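Local coordinates for protein EmGH1 (PDB 5Z87) that probably hydrolyses beta-glucosidic bonds, as a glycosyl hydrolase family 3 enzyme from the bacterium Erythrobacter marinus, at residues 436-448 / 457-469. Numbering follows the deposited sequence.
Sequences KMLVVGPNAASVH and FVGVSALEGLQAY
Val439, on strand 436-440, sets its two methyls against two leucines about one helical turn apart: CG2 lies 3.6 Å from Leu466 CD1, while CG1 and CB meet CD1 of Leu463. Beside it the long, unbranched side chain of Met437, bent at chi3 (-61°), brings its sulfur to the same Leu466 methyl, the two side chains crossing at about a right angle. Leu463 has CG anti to its backbone N (chi1 175°); from there CD1 meets Val439 and CD2 meets Ala445 CB.

Polar bonds gather at the start of the helix, where each early amide has its own acceptor. Leu463 N donates to Ala444 O (2.9 Å), nearly straight at hydrogen but from above the carbonyl plane. Ser461 is the N-cap: its short side chain lets OG accept from Glu464 N at 3.1 Å. One water accepts a hydrogen bond from Ala462 N and donates to Asn443 O and Ser446 O.

Further along, Val447 packs on the extended backbone of Gly459, which has no side chain and lets CG2 come within 3.2 Å of Gly459 O. The carbonyl O of Val447 meets the Phe457 ring at its edge, 3.2 Å from CD2.

Helix 462-469 runs nearly antiparallel to strand 436-440 (164°), as part of the beta-alpha-beta unit of that strand, helix 462-473 and strand 476-480. Tyr479 touches Leu463, Cys531 of strand 527-533 touches Ala462, and helix 607-615 packs on Leu466 through Ala612.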
ATOM      1  N   LYS A 436     -14.806 -27.542 -37.245  1.00 37.39           N
ATOM      2  CA  LYS A 436     -13.435 -27.049 -37.377  1.00 43.19           C
ATOM      3  C   LYS A 436     -13.172 -25.987 -36.316  1.00 47.77           C
ATOM      4  O   LYS A 436     -13.719 -24.882 -36.390  1.00 42.86           O
ATOM      5  CB  LYS A 436     -13.181 -26.493 -38.773  1.00 38.22           C
ATOM      6  CG  LYS A 436     -11.712 -26.286 -39.086  1.00 40.90           C
ATOM      7  CD  LYS A 436     -11.519 -25.674 -40.466  1.00 52.53           C
ATOM      8  CE  LYS A 436     -10.066 -25.763 -40.907  1.00 59.05           C
ATOM      9  NZ  LYS A 436      -9.382 -24.436 -40.900  1.00 62.93           N
ATOM     10  N   MET A 437     -12.307 -26.309 -35.355  1.00 43.55           N
ATOM     11  CA  MET A 437     -11.989 -25.427 -34.238  1.00 37.57           C
ATOM     12  C   MET A 437     -10.612 -24.806 -34.427  1.00 34.99           C
ATOM     13  O   MET A 437      -9.635 -25.521 -34.673  1.00 37.65           O
ATOM     14  CB  MET A 437     -12.040 -26.194 -32.919  1.00 35.26           C
ATOM     15  CG  MET A 437     -11.380 -25.460 -31.764  1.00 34.99           C
ATOM     16  SD  MET A 437     -11.088 -26.510 -30.334  1.00 28.94           S
ATOM     17  CE  MET A 437     -12.721 -27.049 -29.859  1.00 22.86           C
ATOM     18  N   LEU A 438     -10.541 -23.479 -34.321  1.00 30.68           N
ATOM     19  CA  LEU A 438      -9.270 -22.763 -34.299  1.00 32.90           C
ATOM     20  C   LEU A 438      -8.796 -22.619 -32.856  1.00 37.36           C
ATOM     21  O   LEU A 438      -9.516 -22.062 -32.020  1.00 35.12           O
ATOM     22  CB  LEU A 438      -9.410 -21.381 -34.930  1.00 30.97           C
ATOM     23  CG  LEU A 438      -8.212 -20.448 -34.716  1.00 33.04           C
ATOM     24  CD1 LEU A 438      -6.987 -20.939 -35.483  1.00 34.88           C
ATOM     25  CD2 LEU A 438      -8.545 -19.018 -35.093  1.00 26.78           C
ATOM     26  N   VAL A 439      -7.602 -23.130 -32.565  1.00 35.26           N
ATOM     27  CA  VAL A 439      -6.942 -22.939 -31.276  1.00 31.76           C
ATOM     28  C   VAL A 439      -5.836 -21.918 -31.489  1.00 31.09           C
ATOM     29  O   VAL A 439      -4.894 -22.171 -32.248  1.00 35.50           O
ATOM     30  CB  VAL A 439      -6.388 -24.264 -30.724  1.00 35.70           C
ATOM     31  CG1 VAL A 439      -5.707 -24.051 -29.378  1.00 35.06           C
ATOM     32  CG2 VAL A 439      -7.509 -25.282 -30.584  1.00 27.94           C
ATOM     33  N   VAL A 440      -5.949 -20.759 -30.834  1.00 27.38           N
ATOM     34  CA  VAL A 440      -5.133 -19.593 -31.156  1.00 25.93           C
ATOM     35  C   VAL A 440      -4.726 -18.861 -29.882  1.00 29.87           C
ATOM     36  O   VAL A 440      -5.491 -18.790 -28.913  1.00 24.27           O
ATOM     37  CB  VAL A 440      -5.901 -18.649 -32.108  1.00 26.22           C
ATOM     38  CG1 VAL A 440      -7.308 -18.449 -31.588  1.00 22.29           C
ATOM     39  CG2 VAL A 440      -5.201 -17.305 -32.242  1.00 17.06           C
ATOM     40  N   GLY A 441      -3.514 -18.293 -29.900  1.00 25.00           N
ATOM     41  CA  GLY A 441      -3.039 -17.455 -28.820  1.00 27.95           C
ATOM     42  C   GLY A 441      -1.632 -17.786 -28.356  1.00 27.35           C
ATOM     43  O   GLY A 441      -1.094 -18.869 -28.618  1.00 29.12           O
ATOM     44  N   PRO A 442      -1.007 -16.850 -27.639  1.00 34.74           N
ATOM     45  CA  PRO A 442       0.385 -17.069 -27.209  1.00 27.68           C
ATOM     46  C   PRO A 442       0.559 -18.265 -26.284  1.00 28.81           C
ATOM     47  O   PRO A 442       1.661 -18.819 -26.223  1.00 26.22           O
ATOM     48  CB  PRO A 442       0.748 -15.754 -26.511  1.00 25.03           C
ATOM     49  CG  PRO A 442      -0.571 -15.183 -26.068  1.00 25.75           C
ATOM     50  CD  PRO A 442      -1.547 -15.571 -27.150  1.00 33.35           C
ATOM     51  N   ASN A 443      -0.490 -18.720 -25.600  1.00 25.00           N
ATOM     52  CA  ASN A 443      -0.363 -19.844 -24.683  1.00 29.88           C
ATOM     53  C   ASN A 443      -1.088 -21.094 -25.166  1.00 29.92           C
ATOM     54  O   ASN A 443      -1.503 -21.923 -24.353  1.00 30.23           O
ATOM     55  CB  ASN A 443      -0.848 -19.446 -23.292  1.00 27.72           C
ATOM     56  CG  ASN A 443       0.037 -18.396 -22.667  1.00 30.09           C
ATOM     57  OD1 ASN A 443       1.179 -18.204 -23.103  1.00 26.28           O
ATOM     58  ND2 ASN A 443      -0.489 -17.680 -21.670  1.00 25.22           N
ATOM     59  N   ALA A 444      -1.233 -21.260 -26.483  1.00 31.18           N
ATOM     60  CA  ALA A 444      -1.933 -22.436 -26.996  1.00 28.61           C
ATOM     61  C   ALA A 444      -0.990 -23.612 -27.214  1.00 25.38           C
ATOM     62  O   ALA A 444      -1.241 -24.713 -26.711  1.00 30.59           O
ATOM     63  CB  ALA A 444      -2.664 -22.104 -28.306  1.00 28.97           C
ATOM     64  N   ALA A 445       0.096 -23.386 -27.954  1.00 29.88           N
ATOM     65  CA  ALA A 445       0.987 -24.451 -28.398  1.00 35.82           C
ATOM     66  C   ALA A 445       2.095 -24.758 -27.404  1.00 33.15           C
ATOM     67  O   ALA A 445       2.685 -25.840 -27.461  1.00 39.26           O
ATOM     68  CB  ALA A 445       1.613 -24.075 -29.745  1.00 34.13           C
ATOM     69  N   SER A 446       2.388 -23.825 -26.514  1.00 37.98           N
ATOM     70  CA  SER A 446       3.395 -23.962 -25.477  1.00 38.01           C
ATOM     71  C   SER A 446       2.799 -24.541 -24.193  1.00 30.57           C
ATOM     72  O   SER A 446       1.628 -24.318 -23.866  1.00 32.74           O
ATOM     73  CB  SER A 446       4.033 -22.590 -25.214  1.00 39.58           C
ATOM     74  OG  SER A 446       3.073 -21.534 -25.345  1.00 28.65           O
ATOM     75  N   VAL A 447       3.614 -25.321 -23.483  1.00 30.35           N
ATOM     76  CA  VAL A 447       3.269 -25.771 -22.137  1.00 28.30           C
ATOM     77  C   VAL A 447       3.662 -24.679 -21.147  1.00 27.97           C
ATOM     78  O   VAL A 447       4.730 -24.070 -21.268  1.00 30.02           O
ATOM     79  CB  VAL A 447       3.974 -27.102 -21.812  1.00 32.07           C
ATOM     80  CG1 VAL A 447       3.619 -27.575 -20.417  1.00 25.90           C
ATOM     81  CG2 VAL A 447       3.609 -28.172 -22.836  1.00 33.71           C
ATOM     82  N   HIS A 448       2.807 -24.407 -20.164  1.00 25.96           N
ATOM     83  CA  HIS A 448       3.143 -23.423 -19.142  1.00 24.14           C
ATOM     84  C   HIS A 448       2.914 -24.017 -17.768  1.00 26.46           C
ATOM     85  O   HIS A 448       1.785 -24.375 -17.411  1.00 24.66           O
ATOM     86  CB  HIS A 448       2.365 -22.132 -19.351  1.00 23.76           C
ATOM     87  CG  HIS A 448       2.831 -21.391 -20.557  1.00 27.81           C
ATOM     88  ND1 HIS A 448       3.948 -20.582 -20.539  1.00 31.05           N
ATOM     89  CD2 HIS A 448       2.404 -21.416 -21.842  1.00 24.98           C
ATOM     90  CE1 HIS A 448       4.152 -20.093 -21.752  1.00 27.83           C
ATOM     91  NE2 HIS A 448       3.229 -20.582 -22.559  1.00 27.05           N
ATOM     92  N   PHE A 457       9.983 -27.151 -20.092  1.00 27.40           N
ATOM     93  CA  PHE A 457       8.718 -27.686 -19.605  1.00 26.56           C
ATOM     94  C   PHE A 457       8.322 -28.919 -20.397  1.00 25.68           C
ATOM     95  O   PHE A 457       8.504 -28.975 -21.614  1.00 35.20           O
ATOM     96  CB  PHE A 457       7.601 -26.640 -19.721  1.00 28.99           C
ATOM     97  CG  PHE A 457       7.840 -25.384 -18.930  1.00 26.81           C
ATOM     98  CD1 PHE A 457       8.675 -25.383 -17.820  1.00 32.32           C
ATOM     99  CD2 PHE A 457       7.215 -24.201 -19.294  1.00 27.15           C
ATOM    100  CE1 PHE A 457       8.888 -24.215 -17.093  1.00 30.10           C
ATOM    101  CE2 PHE A 457       7.426 -23.033 -18.578  1.00 30.29           C
ATOM    102  CZ  PHE A 457       8.260 -23.042 -17.472  1.00 26.90           C
ATOM    103  N   VAL A 458       7.748 -29.894 -19.699  1.00 23.57           N
ATOM    104  CA  VAL A 458       7.249 -31.128 -20.290  1.00 23.48           C
ATOM    105  C   VAL A 458       5.793 -31.281 -19.875  1.00 26.42           C
ATOM    106  O   VAL A 458       5.499 -31.386 -18.679  1.00 27.91           O
ATOM    107  CB  VAL A 458       8.065 -32.353 -19.829  1.00 33.73           C
ATOM    108  CG1 VAL A 458       7.491 -33.636 -20.414  1.00 31.74           C
ATOM    109  CG2 VAL A 458       9.540 -32.203 -20.208  1.00 30.58           C
ATOM    110  N   GLY A 459       4.888 -31.309 -20.847  1.00 24.97           N
ATOM    111  CA  GLY A 459       3.488 -31.505 -20.518  1.00 28.61           C
ATOM    112  C   GLY A 459       2.606 -31.385 -21.737  1.00 30.24           C
ATOM    113  O   GLY A 459       3.083 -31.324 -22.874  1.00 28.04           O
ATOM    114  N   VAL A 460       1.301 -31.356 -21.483  1.00 29.48           N
ATOM    115  CA  VAL A 460       0.290 -31.354 -22.536  1.00 27.57           C
ATOM    116  C   VAL A 460      -0.269 -29.944 -22.663  1.00 31.37           C
ATOM    117  O   VAL A 460      -1.034 -29.491 -21.806  1.00 27.65           O
ATOM    118  CB  VAL A 460      -0.826 -32.368 -22.248  1.00 29.04           C
ATOM    119  CG1 VAL A 460      -1.915 -32.246 -23.283  1.00 27.61           C
ATOM    120  CG2 VAL A 460      -0.262 -33.785 -22.236  1.00 26.81           C
ATOM    121  N   SER A 461       0.089 -29.255 -23.746  1.00 30.95           N
ATOM    122  CA  SER A 461      -0.395 -27.904 -23.979  1.00 26.27           C
ATOM    123  C   SER A 461      -1.898 -27.912 -24.268  1.00 33.24           C
ATOM    124  O   SER A 461      -2.515 -28.958 -24.500  1.00 25.70           O
ATOM    125  CB  SER A 461       0.341 -27.256 -25.154  1.00 30.38           C
ATOM    126  OG  SER A 461      -0.046 -27.852 -26.385  1.00 27.40           O
ATOM    127  N   ALA A 462      -2.489 -26.712 -24.260  1.00 25.70           N
ATOM    128  CA  ALA A 462      -3.902 -26.582 -24.605  1.00 30.84           C
ATOM    129  C   ALA A 462      -4.166 -27.103 -26.015  1.00 25.89           C
ATOM    130  O   ALA A 462      -5.106 -27.876 -26.236  1.00 24.48           O
ATOM    131  CB  ALA A 462      -4.343 -25.119 -24.466  1.00 21.98           C
ATOM    132  N   LEU A 463      -3.317 -26.717 -26.975  1.00 22.18           N
ATOM    133  CA  LEU A 463      -3.441 -27.204 -28.351  1.00 26.10           C
ATOM    134  C   LEU A 463      -3.418 -28.728 -28.407  1.00 31.27           C
ATOM    135  O   LEU A 463      -4.343 -29.364 -28.928  1.00 29.80           O
ATOM    136  CB  LEU A 463      -2.311 -26.631 -29.207  1.00 31.02           C
ATOM    137  CG  LEU A 463      -2.258 -27.155 -30.641  1.00 35.31           C
ATOM    138  CD1 LEU A 463      -3.464 -26.620 -31.438  1.00 33.73           C
ATOM    139  CD2 LEU A 463      -0.938 -26.800 -31.322  1.00 18.82           C
ATOM    140  N   GLU A 464      -2.359 -29.329 -27.863  1.00 32.13           N
ATOM    141  CA  GLU A 464      -2.229 -30.781 -27.872  1.00 27.02           C
ATOM    142  C   GLU A 464      -3.418 -31.455 -27.204  1.00 33.46           C
ATOM    143  O   GLU A 464      -3.911 -32.486 -27.680  1.00 31.53           O
ATOM    144  CB  GLU A 464      -0.927 -31.186 -27.182  1.00 26.76           C
ATOM    145  CG  GLU A 464      -0.585 -32.655 -27.353  1.00 38.48           C
ATOM    146  CD  GLU A 464       0.582 -33.094 -26.488  1.00 42.57           C
ATOM    147  OE1 GLU A 464       1.666 -32.454 -26.553  1.00 35.07           O
ATOM    148  OE2 GLU A 464       0.403 -34.075 -25.732  1.00 39.82           O
ATOM    149  N   GLY A 465      -3.895 -30.894 -26.094  1.00 28.90           N
ATOM    150  CA  GLY A 465      -5.041 -31.487 -25.429  1.00 27.35           C
ATOM    151  C   GLY A 465      -6.289 -31.445 -26.290  1.00 26.37           C
ATOM    152  O   GLY A 465      -7.078 -32.393 -26.306  1.00 28.45           O
ATOM    153  N   LEU A 466      -6.473 -30.354 -27.025  1.00 24.77           N
ATOM    154  CA  LEU A 466      -7.627 -30.233 -27.905  1.00 35.83           C
ATOM    155  C   LEU A 466      -7.467 -31.076 -29.173  1.00 38.63           C
ATOM    156  O   LEU A 466      -8.443 -31.664 -29.657  1.00 35.27           O
ATOM    157  CB  LEU A 466      -7.854 -28.759 -28.238  1.00 27.05           C
ATOM    158  CG  LEU A 466      -8.627 -28.022 -27.142  1.00 34.95           C
ATOM    159  CD1 LEU A 466      -8.623 -26.526 -27.404  1.00 26.05           C
ATOM    160  CD2 LEU A 466     -10.061 -28.564 -27.011  1.00 27.77           C
ATOM    161  N   GLN A 467      -6.248 -31.158 -29.721  1.00 33.18           N
ATOM    162  CA  GLN A 467      -6.007 -32.046 -30.856  1.00 37.41           C
ATOM    163  C   GLN A 467      -6.359 -33.488 -30.510  1.00 42.29           C
ATOM    164  O   GLN A 467      -7.030 -34.179 -31.284  1.00 39.40           O
ATOM    165  CB  GLN A 467      -4.554 -31.960 -31.298  1.00 30.65           C
ATOM    166  CG  GLN A 467      -4.193 -30.709 -32.064  1.00 26.39           C
ATOM    167  CD  GLN A 467      -2.682 -30.554 -32.164  1.00 24.81           C
ATOM    168  OE1 GLN A 467      -1.941 -31.124 -31.359  1.00 29.47           O
ATOM    169  NE2 GLN A 467      -2.221 -29.790 -33.141  1.00 24.60           N
ATOM    170  N   ALA A 468      -5.915 -33.959 -29.343  1.00 34.88           N
ATOM    171  CA  ALA A 468      -6.218 -35.327 -28.943  1.00 26.63           C
ATOM    172  C   ALA A 468      -7.706 -35.524 -28.729  1.00 41.05           C
ATOM    173  O   ALA A 468      -8.229 -36.610 -28.999  1.00 41.37           O
ATOM    174  CB  ALA A 468      -5.458 -35.695 -27.673  1.00 26.71           C
ATOM    175  N   TYR A 469      -8.398 -34.491 -28.239  1.00 40.08           N
ATOM    176  CA  TYR A 469      -9.840 -34.586 -28.068  1.00 34.11           C
ATOM    177  C   TYR A 469     -10.552 -34.621 -29.416  1.00 39.09           C
ATOM    178  O   TYR A 469     -11.510 -35.380 -29.602  1.00 38.29           O
ATOM    179  CB  TYR A 469     -10.349 -33.419 -27.223  1.00 30.87           C
ATOM    180  CG  TYR A 469     -11.710 -33.693 -26.643  1.00 29.44           C
ATOM    181  CD1 TYR A 469     -12.859 -33.464 -27.388  1.00 29.25           C
ATOM    182  CD2 TYR A 469     -11.852 -34.204 -25.358  1.00 32.09           C
ATOM    183  CE1 TYR A 469     -14.110 -33.727 -26.867  1.00 31.08           C
ATOM    184  CE2 TYR A 469     -13.099 -34.460 -24.826  1.00 28.22           C
ATOM    185  CZ  TYR A 469     -14.225 -34.229 -25.595  1.00 28.68           C
ATOM    186  OH  TYR A 469     -15.477 -34.488 -25.090  1.00 34.29           O
TER
HETATM  187  O   HOH W   1      -1.138 -24.468 -23.154  1.00 23.88           O
HETATM  188  O   HOH W   2       1.553 -28.038 -28.984  1.00 36.36           O